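Local coordinates for protein aminotransferase, class I and II (Erwinia tasmaniensis, PDB 5Z0Q) that belongs to the class I and II aminotransferases, a family of pyridoxal-5'-phosphate-dependent enzymes, and carries pyridoxal-5'-phosphate in its pocket, at residues Arg304-Gln309 / Leu373-Leu378; Asp298-Asn303 / Phe365-Pro370; His347-Ser352 / Leu378-Arg383; His175-Thr180 / Leu327-Ala332. One frame throughout, in Å; residues are numbered along the deposited sequence.

Contact 1. Residues Arg304-Gln309 / Leu373-Leu378; sequences RDMLAQ and LLEEAL
The helical segments bearing M306 and L307 on one side and L374, E375 and L378 on the other run side by side in the same direction, their axes 10.9 Å apart at closest approach and inclined by only 6°, with CA of L307 and CA of L378 7.3 Å apart. The fork of L378 engages both M306 and L307: CD1 reaches CG of M306 at 3.7 Å, and the other branch, CD2, meets CD1 of L307 at 3.6 Å. M306 contributes as much from its own side. Its extended first two torsions (chi1 -169°, chi2 -174°) carry SD across to 4.2 Å from CG of E375 and a looser 4.4 Å from CD2 of L374, and the bend at chi3 only turns the terminal methyl aside. E375 contributes the aliphatic part of its chain and ends in a carboxylate on the exposed side; L307 and L378 lie in the buried part, and the join between the helices is wholly apolar. On the side of 304-309 turned from this seam, R304 grips its neighbour D305 side-on, NE and NH2 both lying 3.1 Å from OD1 in the guanidinium plane, while NH1 bonds the carbonyl of P322. R304 thereby links helix 290-313 to the loop between strands 318-319 and 329-331. Helix 371-385, for its part, rests A377 on L36 and L38 of strand 36-38, and L374 and L307 reach F365 and F367 in the loop beneath, so the two parallel helices lie together against the small sheet of the C-terminal region.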
loop_
_atom_site.group_PDB
_atom_site.type_symbol
_atom_site.label_atom_id
_atom_site.label_comp_id
_atom_site.label_asym_id
_atom_site.label_seq_id
_atom_site.Cartn_x
_atom_site.Cartn_y
_atom_site.Cartn_z
ATOM N N ARG A 304 2.869 0.918 -32.714
ATOM C CA ARG A 304 3.894 -0.120 -32.703
ATOM C C ARG A 304 4.444 -0.367 -34.102
ATOM O O ARG A 304 5.661 -0.474 -34.292
ATOM C CB ARG A 304 3.324 -1.412 -32.119
ATOM C CG ARG A 304 4.314 -2.559 -32.082
ATOM C CD ARG A 304 3.596 -3.894 -32.006
ATOM N NE ARG A 304 2.861 -4.189 -33.233
ATOM C CZ ARG A 304 2.202 -5.323 -33.456
ATOM N NH1 ARG A 304 2.182 -6.275 -32.535
ATOM N NH2 ARG A 304 1.563 -5.503 -34.603
ATOM N N ASP A 305 3.555 -0.467 -35.097
ATOM C CA ASP A 305 3.998 -0.740 -36.461
ATOM C C ASP A 305 4.861 0.389 -37.009
ATOM O O ASP A 305 5.781 0.141 -37.796
ATOM C CB ASP A 305 2.789 -0.975 -37.368
ATOM C CG ASP A 305 2.020 -2.229 -37.001
ATOM O OD1 ASP A 305 2.434 -2.927 -36.050
ATOM O OD2 ASP A 305 1.002 -2.518 -37.663
ATOM N N MET A 306 4.585 1.630 -36.605
ATOM C CA MET A 306 5.403 2.749 -37.060
ATOM C C MET A 306 6.793 2.703 -36.441
ATOM O O MET A 306 7.796 2.898 -37.136
ATOM C CB MET A 306 4.710 4.070 -36.730
ATOM C CG MET A 306 5.341 5.284 -37.386
ATOM S SD MET A 306 4.575 6.813 -36.822
ATOM C CE MET A 306 2.849 6.353 -36.909
ATOM N N LEU A 307 6.870 2.446 -35.132
ATOM C CA LEU A 307 8.167 2.347 -34.471
ATOM C C LEU A 307 8.971 1.169 -35.005
ATOM O O LEU A 307 10.188 1.274 -35.196
ATOM C CB LEU A 307 7.973 2.221 -32.960
ATOM C CG LEU A 307 9.213 1.916 -32.115
ATOM C CD1 LEU A 307 10.170 3.095 -32.100
ATOM C CD2 LEU A 307 8.814 1.531 -30.700
ATOM N N ALA A 308 8.307 0.038 -35.260
ATOM C CA ALA A 308 9.011 -1.150 -35.732
ATOM C C ALA A 308 9.601 -0.925 -37.119
ATOM O O ALA A 308 10.768 -1.248 -37.366
ATOM C CB ALA A 308 8.068 -2.354 -35.736
ATOM N N GLN A 309 8.809 -0.370 -38.038
ATOM C CA GLN A 309 9.315 -0.104 -39.379
ATOM C C GLN A 309 10.388 0.980 -39.372
ATOM O O GLN A 309 11.308 0.944 -40.196
ATOM C CB GLN A 309 8.162 0.287 -40.304
ATOM C CG GLN A 309 8.585 0.641 -41.721
ATOM C CD GLN A 309 7.407 0.765 -42.668
ATOM O OE1 GLN A 309 7.458 1.511 -43.647
ATOM N NE2 GLN A 309 6.339 0.027 -42.386
ATOM N N LEU A 373 3.373 12.695 -30.543
ATOM C CA LEU A 373 4.585 12.625 -29.736
ATOM C C LEU A 373 5.504 11.501 -30.202
ATOM O O LEU A 373 6.727 11.601 -30.056
ATOM C CB LEU A 373 4.226 12.446 -28.260
ATOM C CG LEU A 373 5.387 12.459 -27.263
ATOM C CD1 LEU A 373 6.191 13.746 -27.390
ATOM C CD2 LEU A 373 4.881 12.276 -25.841
ATOM N N LEU A 374 4.938 10.432 -30.766
ATOM C CA LEU A 374 5.771 9.351 -31.283
ATOM C C LEU A 374 6.541 9.792 -32.521
ATOM O O LEU A 374 7.712 9.433 -32.690
ATOM C CB LEU A 374 4.914 8.124 -31.594
ATOM C CG LEU A 374 5.673 6.913 -32.141
ATOM C CD1 LEU A 374 6.685 6.416 -31.123
ATOM C CD2 LEU A 374 4.717 5.801 -32.537
ATOM N N GLU A 375 5.898 10.568 -33.398
ATOM C CA GLU A 375 6.577 11.056 -34.595
ATOM C C GLU A 375 7.752 11.957 -34.235
ATOM O O GLU A 375 8.815 11.885 -34.863
ATOM C CB GLU A 375 5.586 11.797 -35.495
ATOM C CG GLU A 375 4.478 10.921 -36.054
ATOM C CD GLU A 375 3.396 11.724 -36.748
ATOM O OE1 GLU A 375 3.398 12.966 -36.615
ATOM O OE2 GLU A 375 2.542 11.114 -37.427
ATOM N N GLU A 376 7.580 12.811 -33.222
ATOM C CA GLU A 376 8.688 13.645 -32.770
ATOM C C GLU A 376 9.814 12.807 -32.180
ATOM O O GLU A 376 10.990 13.163 -32.320
ATOM C CB GLU A 376 8.195 14.668 -31.747
ATOM C CG GLU A 376 7.164 15.643 -32.290
ATOM C CD GLU A 376 6.675 16.622 -31.239
ATOM O OE1 GLU A 376 7.126 16.525 -30.078
ATOM O OE2 GLU A 376 5.841 17.488 -31.577
ATOM N N ALA A 377 9.478 11.696 -31.520
ATOM C CA ALA A 377 10.509 10.813 -30.988
ATOM C C ALA A 377 11.257 10.101 -32.107
ATOM O O ALA A 377 12.486 9.972 -32.055
ATOM C CB ALA A 377 9.886 9.799 -30.029
ATOM N N LEU A 378 10.534 9.635 -33.127
ATOM C CA LEU A 378 11.180 8.948 -34.240
ATOM C C LEU A 378 12.097 9.879 -35.023
ATOM O O LEU A 378 13.141 9.442 -35.522
ATOM C CB LEU A 378 10.127 8.340 -35.164
ATOM C CG LEU A 378 9.320 7.190 -34.563
ATOM C CD1 LEU A 378 8.305 6.659 -35.561
ATOM C CD2 LEU A 378 10.255 6.086 -34.107
#

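Contact 2. Residues Asp298-Asn303 / Phe365-Pro370; sequences DYLRAN and FNFGCP
N303 points its amide from segment 298-303 of helix 290-313 into a loop built from an Asx turn and an inverse gamma turn, the latter centred on G368. With CG anti to the carbonyl carbon (chi1 -78°), the side chain carries ND2 between two backbone oxygens. It lies 2.9 Å from O of C369 at a strongly bent angle of 118°, and 3.4 Å from O of F367 along a nearly straight line; both bonds are weak. F367 has its CG between the backbone N and the carbonyl carbon (chi1 58°), which lays the ring back against the helix: CE1 comes to 3.5 Å from O of L300, and CD1 touches CB of N303. L300 answers with its CD2 branch, 3.8 Å from CA of G368. Further along, Y299 brings its ring edge up to the loop, where O of C369 lies in the ring plane, 3.5 Å from CE2. The tyrosine hydroxyl accepts from N of R371, just beyond the N-cap residue P370, and so links helix 290-313 to the N-terminal end of helix 371-385. Within the Asx turn, OD1 of N366 receives N of G368 at 2.9 Å, in the carbonyl plane.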
loop_
_atom_site.group_PDB
_atom_site.type_symbol
_atom_site.label_atom_id
_atom_site.label_comp_id
_atom_site.label_asym_id
_atom_site.label_seq_id
_atom_site.Cartn_x
_atom_site.Cartn_y
_atom_site.Cartn_z
ATOM N N ASP A 298 -5.954 -0.841 -30.908
ATOM C CA ASP A 298 -5.806 -0.408 -32.294
ATOM C C ASP A 298 -4.854 0.776 -32.397
ATOM O O ASP A 298 -4.035 0.847 -33.321
ATOM C CB ASP A 298 -7.171 -0.053 -32.883
ATOM C CG ASP A 298 -8.140 -1.221 -32.865
ATOM O OD1 ASP A 298 -7.677 -2.381 -32.871
ATOM O OD2 ASP A 298 -9.365 -0.979 -32.848
ATOM N N TYR A 299 -4.943 1.712 -31.451
ATOM C CA TYR A 299 -4.049 2.865 -31.461
ATOM C C TYR A 299 -2.613 2.451 -31.163
ATOM O O TYR A 299 -1.672 2.964 -31.780
ATOM C CB TYR A 299 -4.531 3.903 -30.451
ATOM C CG TYR A 299 -3.927 5.279 -30.631
ATOM C CD1 TYR A 299 -4.504 6.202 -31.493
ATOM C CD2 TYR A 299 -2.789 5.656 -29.932
ATOM C CE1 TYR A 299 -3.961 7.461 -31.658
ATOM C CE2 TYR A 299 -2.238 6.915 -30.091
ATOM C CZ TYR A 299 -2.830 7.813 -30.955
ATOM O OH TYR A 299 -2.290 9.067 -31.121
ATOM N N LEU A 300 -2.425 1.518 -30.225
ATOM C CA LEU A 300 -1.078 1.079 -29.880
ATOM C C LEU A 300 -0.465 0.217 -30.975
ATOM O O LEU A 300 0.753 0.257 -31.180
ATOM C CB LEU A 300 -1.090 0.322 -28.552
ATOM C CG LEU A 300 -1.269 1.178 -27.296
ATOM C CD1 LEU A 300 -1.245 0.317 -26.044
ATOM C CD2 LEU A 300 -0.204 2.261 -27.227
ATOM N N ARG A 301 -1.280 -0.567 -31.687
ATOM C CA ARG A 301 -0.743 -1.352 -32.794
ATOM C C ARG A 301 -0.266 -0.450 -33.925
ATOM O O ARG A 301 0.780 -0.707 -34.532
ATOM C CB ARG A 301 -1.786 -2.347 -33.304
ATOM C CG ARG A 301 -1.363 -3.058 -34.585
ATOM C CD ARG A 301 -2.312 -4.182 -34.975
ATOM N NE ARG A 301 -3.715 -3.792 -34.876
ATOM C CZ ARG A 301 -4.580 -4.336 -34.026
ATOM N NH1 ARG A 301 -4.188 -5.304 -33.207
ATOM N NH2 ARG A 301 -5.840 -3.920 -34.000
ATOM N N ALA A 302 -1.016 0.616 -34.215
ATOM C CA ALA A 302 -0.573 1.571 -35.225
ATOM C C ALA A 302 0.708 2.271 -34.794
ATOM O O ALA A 302 1.610 2.492 -35.610
ATOM C CB ALA A 302 -1.678 2.588 -35.507
ATOM N N ASN A 303 0.809 2.625 -33.508
ATOM C CA ASN A 303 2.048 3.200 -32.994
ATOM C C ASN A 303 3.178 2.180 -33.019
ATOM O O ASN A 303 4.328 2.525 -33.313
ATOM C CB ASN A 303 1.835 3.728 -31.574
ATOM C CG ASN A 303 1.112 5.060 -31.545
ATOM O OD1 ASN A 303 0.504 5.473 -32.532
ATOM N ND2 ASN A 303 1.176 5.741 -30.407
ATOM N N PHE A 365 11.653 1.273 -25.278
ATOM C CA PHE A 365 10.931 2.366 -25.916
ATOM C C PHE A 365 9.468 2.313 -25.492
ATOM O O PHE A 365 8.789 1.304 -25.711
ATOM C CB PHE A 365 11.054 2.272 -27.438
ATOM C CG PHE A 365 10.717 3.546 -28.164
ATOM C CD1 PHE A 365 9.418 4.025 -28.196
ATOM C CD2 PHE A 365 11.700 4.253 -28.835
ATOM C CE1 PHE A 365 9.110 5.191 -28.866
ATOM C CE2 PHE A 365 11.394 5.419 -29.509
ATOM C CZ PHE A 365 10.099 5.887 -29.524
ATOM N N ASN A 366 8.982 3.400 -24.900
ATOM C CA ASN A 366 7.585 3.512 -24.487
ATOM C C ASN A 366 6.841 4.291 -25.567
ATOM O O ASN A 366 6.912 5.522 -25.619
ATOM C CB ASN A 366 7.474 4.192 -23.126
ATOM C CG ASN A 366 6.071 4.121 -22.544
ATOM O OD1 ASN A 366 5.086 3.963 -23.268
ATOM N ND2 ASN A 366 5.974 4.241 -21.225
ATOM N N PHE A 367 6.128 3.574 -26.435
ATOM C CA PHE A 367 5.287 4.205 -27.441
ATOM C C PHE A 367 3.825 4.273 -27.011
ATOM O O PHE A 367 2.936 4.386 -27.862
ATOM C CB PHE A 367 5.425 3.490 -28.789
ATOM C CG PHE A 367 5.090 2.024 -28.755
ATOM C CD1 PHE A 367 3.796 1.587 -28.990
ATOM C CD2 PHE A 367 6.077 1.080 -28.522
ATOM C CE1 PHE A 367 3.489 0.238 -28.972
ATOM C CE2 PHE A 367 5.777 -0.270 -28.507
ATOM C CZ PHE A 367 4.482 -0.692 -28.732
ATOM N N GLY A 368 3.562 4.208 -25.707
ATOM C CA GLY A 368 2.229 4.436 -25.185
ATOM C C GLY A 368 1.961 5.915 -25.001
ATOM O O GLY A 368 2.019 6.436 -23.883
ATOM N N CYS A 369 1.668 6.600 -26.101
ATOM C CA CYS A 369 1.547 8.049 -26.118
ATOM C C CYS A 369 0.817 8.448 -27.393
ATOM O O CYS A 369 0.679 7.630 -28.310
ATOM C CB CYS A 369 2.930 8.718 -26.049
ATOM S SG CYS A 369 4.054 8.209 -27.364
ATOM N N PRO A 370 0.320 9.685 -27.476
ATOM C CA PRO A 370 -0.297 10.136 -28.729
ATOM C C PRO A 370 0.690 10.069 -29.884
ATOM O O PRO A 370 1.896 10.265 -29.714
ATOM C CB PRO A 370 -0.716 11.581 -28.425
ATOM C CG PRO A 370 0.060 11.967 -27.206
ATOM C CD PRO A 370 0.208 10.706 -26.421
#

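Contact 3. Residues His347-Ser352 / Leu378-Arg383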
loop_
_atom_site.group_PDB
_atom_site.type_symbol
_atom_site.label_atom_id
_atom_site.label_comp_id
_atom_site.label_asym_id
_atom_site.label_seq_id
_atom_site.Cartn_x
_atom_site.Cartn_y
_atom_site.Cartn_z
ATOM N N HIS A 347 20.593 13.297 -27.053
ATOM C CA HIS A 347 19.885 13.639 -28.280
ATOM C C HIS A 347 18.389 13.793 -28.025
ATOM O O HIS A 347 17.569 13.521 -28.905
ATOM C CB HIS A 347 20.144 12.597 -29.366
ATOM C CG HIS A 347 21.567 12.553 -29.833
ATOM N ND1 HIS A 347 22.019 13.280 -30.914
ATOM C CD2 HIS A 347 22.638 11.870 -29.364
ATOM C CE1 HIS A 347 23.307 13.046 -31.092
ATOM N NE2 HIS A 347 23.707 12.195 -30.164
ATOM N N GLY A 348 18.025 14.218 -26.817
ATOM C CA GLY A 348 16.642 14.520 -26.497
ATOM C C GLY A 348 15.706 13.334 -26.467
ATOM O O GLY A 348 14.533 13.473 -26.825
ATOM N N LEU A 349 16.189 12.167 -26.046
ATOM C CA LEU A 349 15.379 10.955 -25.999
ATOM C C LEU A 349 15.615 10.261 -24.668
ATOM O O LEU A 349 16.736 9.829 -24.382
ATOM C CB LEU A 349 15.719 10.023 -27.164
ATOM C CG LEU A 349 15.378 10.574 -28.550
ATOM C CD1 LEU A 349 16.157 9.846 -29.632
ATOM C CD2 LEU A 349 13.880 10.476 -28.808
ATOM N N GLY A 350 14.564 10.155 -23.859
ATOM C CA GLY A 350 14.672 9.537 -22.551
ATOM C C GLY A 350 14.097 8.137 -22.495
ATOM O O GLY A 350 12.909 7.956 -22.212
ATOM N N PHE A 351 14.934 7.140 -22.763
ATOM C CA PHE A 351 14.523 5.746 -22.764
ATOM C C PHE A 351 14.823 5.099 -21.417
ATOM O O PHE A 351 15.570 5.628 -20.592
ATOM C CB PHE A 351 15.233 4.976 -23.883
ATOM C CG PHE A 351 14.899 5.461 -25.262
ATOM C CD1 PHE A 351 13.656 6.006 -25.539
ATOM C CD2 PHE A 351 15.832 5.371 -26.283
ATOM C CE1 PHE A 351 13.348 6.454 -26.811
ATOM C CE2 PHE A 351 15.532 5.815 -27.558
ATOM C CZ PHE A 351 14.288 6.358 -27.823
ATOM N N SER A 352 14.220 3.931 -21.203
ATOM C CA SER A 352 14.569 3.091 -20.066
ATOM C C SER A 352 15.858 2.345 -20.383
ATOM O O SER A 352 15.927 1.610 -21.375
ATOM C CB SER A 352 13.442 2.111 -19.747
ATOM O OG SER A 352 12.428 2.727 -18.974
ATOM N N LEU A 378 10.534 9.635 -33.127
ATOM C CA LEU A 378 11.180 8.948 -34.240
ATOM C C LEU A 378 12.097 9.879 -35.023
ATOM O O LEU A 378 13.141 9.442 -35.522
ATOM C CB LEU A 378 10.127 8.340 -35.164
ATOM C CG LEU A 378 9.320 7.190 -34.563
ATOM C CD1 LEU A 378 8.305 6.659 -35.561
ATOM C CD2 LEU A 378 10.255 6.086 -34.107
ATOM N N GLN A 379 11.734 11.158 -35.142
ATOM C CA GLN A 379 12.587 12.092 -35.866
ATOM C C GLN A 379 13.848 12.425 -35.080
ATOM O O GLN A 379 14.913 12.626 -35.677
ATOM C CB GLN A 379 11.810 13.363 -36.207
ATOM C CG GLN A 379 12.577 14.344 -37.083
ATOM C CD GLN A 379 13.065 13.720 -38.381
ATOM O OE1 GLN A 379 12.461 12.782 -38.903
ATOM N NE2 GLN A 379 14.168 14.240 -38.908
ATOM N N ARG A 380 13.755 12.484 -33.749
ATOM C CA ARG A 380 14.958 12.668 -32.943
ATOM C C ARG A 380 15.887 11.466 -33.048
ATOM O O ARG A 380 17.109 11.618 -32.941
ATOM C CB ARG A 380 14.587 12.927 -31.482
ATOM C CG ARG A 380 13.884 14.252 -31.246
ATOM C CD ARG A 380 13.808 14.580 -29.764
ATOM N NE ARG A 380 13.252 15.909 -29.526
ATOM C CZ ARG A 380 13.235 16.510 -28.342
ATOM N NH1 ARG A 380 13.748 15.904 -27.281
ATOM N NH2 ARG A 380 12.709 17.720 -28.218
ATOM N N MET A 381 15.332 10.270 -33.256
ATOM C CA MET A 381 16.171 9.102 -33.498
ATOM C C MET A 381 16.866 9.197 -34.850
ATOM O O MET A 381 18.058 8.892 -34.965
ATOM C CB MET A 381 15.335 7.825 -33.416
ATOM C CG MET A 381 14.804 7.512 -32.030
ATOM S SD MET A 381 13.770 6.037 -32.016
ATOM C CE MET A 381 14.891 4.834 -32.721
ATOM N N THR A 382 16.132 9.614 -35.885
ATOM C CA THR A 382 16.741 9.802 -37.197
ATOM C C THR A 382 17.805 10.891 -37.154
ATOM O O THR A 382 18.891 10.734 -37.725
ATOM C CB THR A 382 15.667 10.143 -38.232
ATOM O OG1 THR A 382 14.735 9.060 -38.328
ATOM C CG2 THR A 382 16.290 10.386 -39.599
ATOM N N ARG A 383 17.516 11.998 -36.467
ATOM C CA ARG A 383 18.478 13.090 -36.379
ATOM C C ARG A 383 19.715 12.692 -35.585
ATOM O O ARG A 383 20.810 13.200 -35.851
ATOM C CB ARG A 383 17.814 14.318 -35.755
ATOM C CG ARG A 383 18.648 15.588 -35.827
ATOM C CD ARG A 383 17.913 16.779 -35.228
ATOM N NE ARG A 383 16.565 16.928 -35.773
ATOM C CZ ARG A 383 15.450 16.682 -35.093
ATOM N NH1 ARG A 383 15.517 16.281 -33.830
ATOM N NH2 ARG A 383 14.268 16.842 -35.671
#
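L349 lies against the stem of R380, its CD2 3.7 Å from CB of the arginine, the two side chains running past each other in opposite directions. The place is the end of a helix and the start of a strand: G348, with positive phi, is the C-prime residue of a Schellman motif that closes helix 340-345, and the chain then enters strand 349-353; segments 349-352 and 378-383 cross at 101°. R380 uses this turn as its anchor. Its chain is extended from CG to NE, carrying the guanidinium past L349 to the carbonyl of G348, where NH1 donates to O at 2.6 Å. The oxygen lies near the guanidinium plane and is approached on a lone pair, with a C=O...N angle of 116°. NH2 forms a salt bridge with D34 OD1, so the one arginine ties the turn and the residues leading into strand 36-38 to the helix. The second branch of L349, CD1, meets CG of M381 at 3.6 Å, these side chains crossing at about a right angle. M381 has CG anti to the carbonyl carbon (chi1 -67°) and is extended at chi2, which puts SD 4.2 Å from CZ of F351. The phenylalanine also meets F344 and F365, and M381 reaches V311 of helix 290-313, so the inner side of the helix closes over an apolar layer on the sheet while the arginine works at its border. One turn earlier in the helix, the carbonyl O of L378 takes both N and OG1 of T382, from opposite faces of its plane, the hydroxyl at 3.2 Å.

Contact 4. Residues His175-Thr180 / Leu327-Ala332. With PLP (pyridoxal-5'-phosphate), chain M.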
loop_
_atom_site.group_PDB
_atom_site.type_symbol
_atom_site.label_atom_id
_atom_site.label_comp_id
_atom_site.label_asym_id
_atom_site.label_seq_id
_atom_site.Cartn_x
_atom_site.Cartn_y
_atom_site.Cartn_z
ATOM N N HIS A 175 5.921 -10.999 -21.698
ATOM C CA HIS A 175 7.230 -10.777 -21.101
ATOM C C HIS A 175 7.640 -9.315 -21.202
ATOM O O HIS A 175 7.656 -8.738 -22.292
ATOM C CB HIS A 175 8.282 -11.661 -21.770
ATOM C CG HIS A 175 9.631 -11.566 -21.135
ATOM N ND1 HIS A 175 10.506 -10.533 -21.395
ATOM C CD2 HIS A 175 10.256 -12.372 -20.243
ATOM C CE1 HIS A 175 11.610 -10.707 -20.692
ATOM N NE2 HIS A 175 11.484 -11.816 -19.985
ATOM N N ASN A 176 7.972 -8.726 -20.060
ATOM C CA ASN A 176 8.612 -7.420 -19.964
ATOM C C ASN A 176 10.120 -7.612 -19.875
ATOM O O ASN A 176 10.588 -8.353 -19.002
ATOM C CB ASN A 176 8.108 -6.669 -18.737
ATOM C CG ASN A 176 8.505 -5.204 -18.735
ATOM O OD1 ASN A 176 8.544 -4.556 -19.779
ATOM N ND2 ASN A 176 8.797 -4.675 -17.555
ATOM N N PRO A 177 10.923 -6.963 -20.732
ATOM C CA PRO A 177 10.576 -5.929 -21.710
ATOM C C PRO A 177 10.397 -6.407 -23.152
ATOM O O PRO A 177 10.041 -5.596 -24.009
ATOM C CB PRO A 177 11.777 -4.995 -21.627
ATOM C CG PRO A 177 12.926 -5.948 -21.409
ATOM C CD PRO A 177 12.385 -7.119 -20.619
ATOM N N GLY A 178 10.644 -7.691 -23.416
ATOM C CA GLY A 178 10.618 -8.167 -24.792
ATOM C C GLY A 178 9.270 -7.986 -25.465
ATOM O O GLY A 178 9.197 -7.652 -26.649
ATOM N N GLY A 179 8.187 -8.192 -24.720
ATOM C CA GLY A 179 6.859 -8.148 -25.293
ATOM C C GLY A 179 6.384 -9.452 -25.890
ATOM O O GLY A 179 5.392 -9.454 -26.629
ATOM N N THR A 180 7.053 -10.562 -25.590
ATOM C CA THR A 180 6.699 -11.848 -26.168
ATOM C C THR A 180 5.457 -12.417 -25.493
ATOM O O THR A 180 5.372 -12.461 -24.261
ATOM C CB THR A 180 7.862 -12.830 -26.032
ATOM O OG1 THR A 180 8.989 -12.340 -26.768
ATOM C CG2 THR A 180 7.468 -14.201 -26.563
ATOM N N LEU A 327 5.761 -1.728 -25.238
ATOM C CA LEU A 327 7.208 -1.605 -25.329
ATOM C C LEU A 327 7.734 -2.868 -25.997
ATOM O O LEU A 327 7.161 -3.948 -25.825
ATOM C CB LEU A 327 7.847 -1.409 -23.942
ATOM C CG LEU A 327 7.078 -0.578 -22.905
ATOM C CD1 LEU A 327 6.403 -1.480 -21.881
ATOM C CD2 LEU A 327 7.963 0.458 -22.226
ATOM N N GLY A 328 8.819 -2.744 -26.761
ATOM C CA GLY A 328 9.578 -1.518 -26.937
ATOM C C GLY A 328 11.064 -1.786 -26.751
ATOM O O GLY A 328 11.806 -0.922 -26.293
ATOM N N TRP A 329 11.493 -2.992 -27.128
ATOM C CA TRP A 329 12.823 -3.510 -26.814
ATOM C C TRP A 329 13.723 -3.359 -28.037
ATOM O O TRP A 329 13.594 -4.114 -29.008
ATOM C CB TRP A 329 12.712 -4.969 -26.374
ATOM C CG TRP A 329 13.891 -5.534 -25.634
ATOM C CD1 TRP A 329 14.545 -6.696 -25.915
ATOM C CD2 TRP A 329 14.537 -4.979 -24.480
ATOM N NE1 TRP A 329 15.563 -6.899 -25.015
ATOM C CE2 TRP A 329 15.580 -5.858 -24.124
ATOM C CE3 TRP A 329 14.342 -3.822 -23.718
ATOM C CZ2 TRP A 329 16.421 -5.620 -23.039
ATOM C CZ3 TRP A 329 15.180 -3.587 -22.641
ATOM C CH2 TRP A 329 16.205 -4.481 -22.313
ATOM N N ILE A 330 14.643 -2.397 -27.984
ATOM C CA ILE A 330 15.475 -2.022 -29.125
ATOM C C ILE A 330 16.922 -2.393 -28.830
ATOM O O ILE A 330 17.481 -1.977 -27.808
ATOM C CB ILE A 330 15.360 -0.519 -29.432
ATOM C CG1 ILE A 330 13.900 -0.127 -29.666
ATOM C CG2 ILE A 330 16.219 -0.152 -30.634
ATOM C CD1 ILE A 330 13.696 1.358 -29.856
ATOM N N ASP A 331 17.531 -3.160 -29.735
ATOM C CA ASP A 331 18.943 -3.515 -29.626
ATOM C C ASP A 331 19.783 -2.369 -30.177
ATOM O O ASP A 331 19.754 -2.090 -31.380
ATOM C CB ASP A 331 19.229 -4.815 -30.375
ATOM C CG ASP A 331 20.655 -5.314 -30.168
ATOM O OD1 ASP A 331 21.430 -4.648 -29.448
ATOM O OD2 ASP A 331 21.000 -6.380 -30.723
ATOM N N ALA A 332 20.538 -1.709 -29.299
ATOM C CA ALA A 332 21.411 -0.609 -29.684
ATOM C C ALA A 332 22.884 -0.997 -29.633
ATOM O O ALA A 332 23.751 -0.121 -29.550
ATOM C CB ALA A 332 21.150 0.610 -28.799
HETATM N N1 PLP M . 4.905 -6.236 -13.485
HETATM C C2 PLP M . 5.472 -5.920 -14.703
HETATM C C2A PLP M . 6.121 -6.991 -15.531
HETATM C C3 PLP M . 5.439 -4.610 -15.167
HETATM O O3 PLP M . 6.002 -4.296 -16.376
HETATM C C4 PLP M . 4.836 -3.618 -14.401
HETATM C C4A PLP M . 4.642 -2.244 -14.971
HETATM C C5 PLP M . 4.270 -3.943 -13.174
HETATM C C6 PLP M . 4.306 -5.256 -12.720
HETATM C C5A PLP M . 3.616 -2.857 -12.349
HETATM O O4P PLP M . 3.574 -3.212 -10.986
HETATM P P PLP M . 3.183 -2.098 -9.890
HETATM O O1P PLP M . 4.015 -0.858 -10.117
HETATM O O2P PLP M . 3.442 -2.631 -8.499
HETATM O O3P PLP M . 1.718 -1.768 -10.045
#
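ND2 of N176 stands 3.1 Å from O3 of pyridoxal-5'-phosphate, while OD1 of the same amide accepts a weak bond from NH1 of R364. CD1 of L327 comes no nearer than 4.3 Å to OD1 of N176, a loose apolar touch. CG of N176 lies anti to the backbone N (chi1 -168°), which sends the amide toward the cofactor, CB coming 3.8 Å from the methyl carbon C2A. The peptide bond that follows is cis. It turns P177 toward strand 329-331, where its ring sits over the six-membered ring of W329 as a CH-pi contact, CG 3.4 Å from the ring centroid and 10° off the normal. Beside it, CB of W329 meets O of P177 at 3.6 Å and CA of G178 at 4.1 Å. The indole is itself stacked with F362 and set edge-to-face with W151, which should restrict its rotation. L327 and G328, also joined by a cis bond, bring the chain into the strand. The loop follows strand 166-172 of the large eight-stranded sheet, whereas W329 belongs to the small sheet, and the proline-indole contact therefore spans the two parts of a fold-type I architecture. Polar and apolar roles divide neatly between adjacent residues: P177 packs against the tryptophan, and N176, also weakly bonded to R364, places ND2 close enough to O3 for a probable hydrogen bond, which would be expected to stabilise negative charge on that oxygen.

How the contacts relate
The four contacts lead from the C-terminal helices inward to the cofactor. Contacts 1 and 2, with centres about 8 Å apart, share helix 290-313; contacts 1 and 3, about 10 Å apart, share helix 371-385 and the residue L378. F365 of contact 2 packs on F351 and M381 of contact 3 and probably hydrogen-bonds to G328 of contact 4; the centres of contacts 2 and 4 are about 14 Å apart. Contacts 3 and 4 both reach the five-stranded sheet, and contact 4 closes before contact 3 opens, whereas every other pair interleaves its segments. Contact 4 alone draws on the large-sheet part, joining the small domain, knit by contacts 1 to 3, to the pyridoxal-5'-phosphate pocket.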